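Local coordinates for protein replicative DNA helicase (Mycobacterium chimaera, PDB 6RIY) that is an intein of a DNA helicase precursor, a domain of the kind that excises itself by protein splicing and joins its flanking sequences, at residues A38-M43 / P121-E126. Sequence-based numbering, arbitrary orientation.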
ATOM      1  N   ALA A  38     -13.807  -4.183  -4.210  1.00 24.59           N
ATOM      2  CA  ALA A  38     -14.433  -2.923  -3.845  1.00 24.49           C
ATOM      3  C   ALA A  38     -13.388  -1.825  -3.963  1.00 20.67           C
ATOM      4  O   ALA A  38     -12.182  -2.076  -3.875  1.00 16.13           O
ATOM      5  CB  ALA A  38     -15.026  -2.968  -2.433  1.00 20.35           C
ATOM      6  N   ALA A  39     -13.867  -0.602  -4.174  1.00 16.88           N
ATOM      7  CA  ALA A  39     -12.970   0.536  -4.301  1.00 16.72           C
ATOM      8  C   ALA A  39     -13.740   1.788  -3.921  1.00 21.29           C
ATOM      9  O   ALA A  39     -14.807   2.049  -4.482  1.00 22.90           O
ATOM     10  CB  ALA A  39     -12.415   0.649  -5.723  1.00 17.12           C
ATOM     11  N   THR A  40     -13.203   2.552  -2.978  1.00 19.36           N
ATOM     12  CA  THR A  40     -13.934   3.704  -2.469  1.00 18.32           C
ATOM     13  C   THR A  40     -13.956   4.830  -3.493  1.00 15.56           C
ATOM     14  O   THR A  40     -13.205   4.834  -4.471  1.00 17.03           O
ATOM     15  CB  THR A  40     -13.305   4.234  -1.178  1.00 18.61           C
ATOM     16  OG1 THR A  40     -11.980   4.715  -1.446  1.00 21.20           O
ATOM     17  CG2 THR A  40     -13.255   3.156  -0.120  1.00 19.03           C
ATOM     18  N   ASP A  41     -14.837   5.798  -3.248  1.00 14.41           N
ATOM     19  CA  ASP A  41     -14.693   7.103  -3.866  1.00 15.29           C
ATOM     20  C   ASP A  41     -13.354   7.711  -3.483  1.00 14.09           C
ATOM     21  O   ASP A  41     -12.696   7.286  -2.527  1.00 16.17           O
ATOM     22  CB  ASP A  41     -15.792   8.064  -3.406  1.00 16.38           C
ATOM     23  CG  ASP A  41     -17.184   7.594  -3.749  1.00 30.77           C
ATOM     24  OD1 ASP A  41     -17.323   6.597  -4.488  1.00 33.06           O
ATOM     25  OD2 ASP A  41     -18.145   8.246  -3.276  1.00 33.48           O
ATOM     26  N   VAL A  42     -12.955   8.740  -4.231  1.00 14.79           N
ATOM     27  CA  VAL A  42     -11.829   9.548  -3.792  1.00 15.05           C
ATOM     28  C   VAL A  42     -12.180  10.169  -2.451  1.00 16.36           C
ATOM     29  O   VAL A  42     -13.280  10.707  -2.261  1.00 21.46           O
ATOM     30  CB  VAL A  42     -11.490  10.624  -4.834  1.00 15.20           C
ATOM     31  CG1 VAL A  42     -10.454  11.595  -4.278  1.00 11.82           C
ATOM     32  CG2 VAL A  42     -10.995   9.985  -6.116  1.00 15.70           C
ATOM     33  N   MET A  43     -11.256  10.088  -1.509  1.00 13.76           N
ATOM     34  CA  MET A  43     -11.436  10.677  -0.194  1.00 16.88           C
ATOM     35  C   MET A  43     -10.470  11.835  -0.025  1.00 13.15           C
ATOM     36  O   MET A  43      -9.274  11.689  -0.276  1.00 12.15           O
ATOM     37  CB  MET A  43     -11.247   9.631   0.893  1.00 21.54           C
ATOM     38  CG  MET A  43     -12.269   8.526   0.759  1.00 28.16           C
ATOM     39  SD  MET A  43     -12.099   7.283   2.030  1.00 35.19           S
ATOM     40  CE  MET A  43     -10.534   6.594   1.559  1.00 13.41           C
ATOM     41  N   PRO A 121      -5.398  13.630  -2.068  1.00 11.62           N
ATOM     42  CA  PRO A 121      -6.529  12.708  -2.253  1.00 11.22           C
ATOM     43  C   PRO A 121      -6.075  11.255  -2.188  1.00  9.83           C
ATOM     44  O   PRO A 121      -5.008  10.901  -2.692  1.00 10.26           O
ATOM     45  CB  PRO A 121      -7.051  13.068  -3.651  1.00 14.07           C
ATOM     46  CG  PRO A 121      -6.599  14.502  -3.872  1.00 18.48           C
ATOM     47  CD  PRO A 121      -5.261  14.574  -3.198  1.00 14.21           C
ATOM     48  N   VAL A 122      -6.903  10.400  -1.574  1.00  9.47           N
ATOM     49  CA  VAL A 122      -6.565   8.986  -1.391  1.00  9.20           C
ATOM     50  C   VAL A 122      -7.791   8.131  -1.691  1.00 15.24           C
ATOM     51  O   VAL A 122      -8.916   8.621  -1.753  1.00 13.43           O
ATOM     52  CB  VAL A 122      -6.021   8.676   0.031  1.00  7.84           C
ATOM     53  CG1 VAL A 122      -4.757   9.460   0.297  1.00  9.37           C
ATOM     54  CG2 VAL A 122      -7.082   8.935   1.126  1.00  8.55           C
ATOM     55  N   ARG A 123      -7.555   6.828  -1.874  1.00 10.31           N
ATOM     56  CA  ARG A 123      -8.609   5.835  -2.073  1.00  9.50           C
ATOM     57  C   ARG A 123      -8.214   4.521  -1.413  1.00  9.43           C
ATOM     58  O   ARG A 123      -7.029   4.187  -1.354  1.00  9.82           O
ATOM     59  CB  ARG A 123      -8.852   5.521  -3.556  1.00 16.06           C
ATOM     60  CG  ARG A 123      -9.533   6.566  -4.391  1.00 22.21           C
ATOM     61  CD  ARG A 123      -9.635   6.057  -5.839  1.00 21.97           C
ATOM     62  NE  ARG A 123     -10.759   5.143  -6.023  1.00 22.19           N
ATOM     63  CZ  ARG A 123     -10.874   4.286  -7.032  1.00 18.65           C
ATOM     64  NH1 ARG A 123      -9.918   4.195  -7.951  1.00 15.37           N
ATOM     65  NH2 ARG A 123     -11.943   3.511  -7.117  1.00 17.97           N
ATOM     66  N   CYS A 124      -9.217   3.741  -1.011  1.00 12.69           N
ATOM     67  CA  CYS A 124      -9.026   2.364  -0.566  1.00 17.38           C
ATOM     68  C   CYS A 124      -9.590   1.372  -1.575  1.00 11.63           C
ATOM     69  O   CYS A 124     -10.585   1.640  -2.255  1.00 12.87           O
ATOM     70  CB  CYS A 124      -9.700   2.091   0.781  1.00 27.18           C
ATOM     71  SG  CYS A 124      -9.115   3.075   2.140  1.00 35.45           S
ATOM     72  N   VAL A 125      -8.969   0.193  -1.617  1.00 16.58           N
ATOM     73  CA  VAL A 125      -9.482  -0.945  -2.368  1.00 18.77           C
ATOM     74  C   VAL A 125      -9.642  -2.111  -1.401  1.00 18.03           C
ATOM     75  O   VAL A 125      -8.976  -2.189  -0.365  1.00 16.95           O
ATOM     76  CB  VAL A 125      -8.557  -1.345  -3.539  1.00 15.42           C
ATOM     77  CG1 VAL A 125      -8.398  -0.195  -4.521  1.00 17.89           C
ATOM     78  CG2 VAL A 125      -7.187  -1.787  -3.006  1.00 17.76           C
ATOM     79  N   GLU A 126     -10.531  -3.030  -1.753  1.00 15.51           N
ATOM     80  CA  GLU A 126     -10.552  -4.347  -1.137  1.00 20.27           C
ATOM     81  C   GLU A 126     -10.248  -5.383  -2.211  1.00 14.39           C
ATOM     82  O   GLU A 126     -10.667  -5.235  -3.359  1.00 15.32           O
ATOM     83  CB  GLU A 126     -11.894  -4.625  -0.467  1.00 18.93           C
ATOM     84  CG  GLU A 126     -12.333  -3.509   0.475  1.00 26.55           C
ATOM     85  CD  GLU A 126     -13.588  -3.839   1.260  1.00 40.92           C
ATOM     86  OE1 GLU A 126     -13.709  -4.984   1.743  1.00 43.43           O
ATOM     87  OE2 GLU A 126     -14.456  -2.949   1.397  1.00 39.56           O
TER
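T40 and R123 tie together two antiparallel segments where 38-43 bows out over 121-126. The side-chain hydroxyl of T40 stands in for a backbone carbonyl: the amide N of C124 gives OG1 a nearly straight hydrogen bond of 3.0 Å (167°), and the same hydroxyl donates to D41 O, bracing the backbone at D41. With chi1 at 64°, OG1 sits between the T40 nitrogen and carbonyl carbon, which puts it in line with the N-H of C124 while T40 N bonds to C124 O at 2.9 Å. Threonine suits the place because its hydroxyl both accepts and donates, and its methyl CG2 rests 3.8 Å from C124 CB.

Arginine's long chain and several N-H groups let R123 satisfy T40 O, which the bow turns away from the C124 amide, while also reaching V20 O through NH1. Its guanidinium meets T40 O side-on, NE at 2.9 Å and NH2 by a longer, more bent bond, with the oxygen in the plane of the group and the two nitrogens on opposite faces of the carbonyl plane. CG packs against D41 O and V42 CG2, CD also lies near V42 CG2, and the chain crosses the valine nearly at right angles; a bend at chi3 (81°) then turns NE toward T40 O.

Beyond the bowed-out residues backbone pairing returns: E126 N donates to A38 O on one side, and a single M43-V122 bridge forms on the other, M43 N to V122 O being 2.8 Å. Flexible M43 lays CE against C124 SG (3.8 Å), and V42 CG1 lies alongside P121 CB. The bow of T40-V42 takes up a one-residue register shift between strands 33-39 and 122-127, the central pair of a four-stranded antiparallel sheet in the all-beta Hedgehog/intein fold.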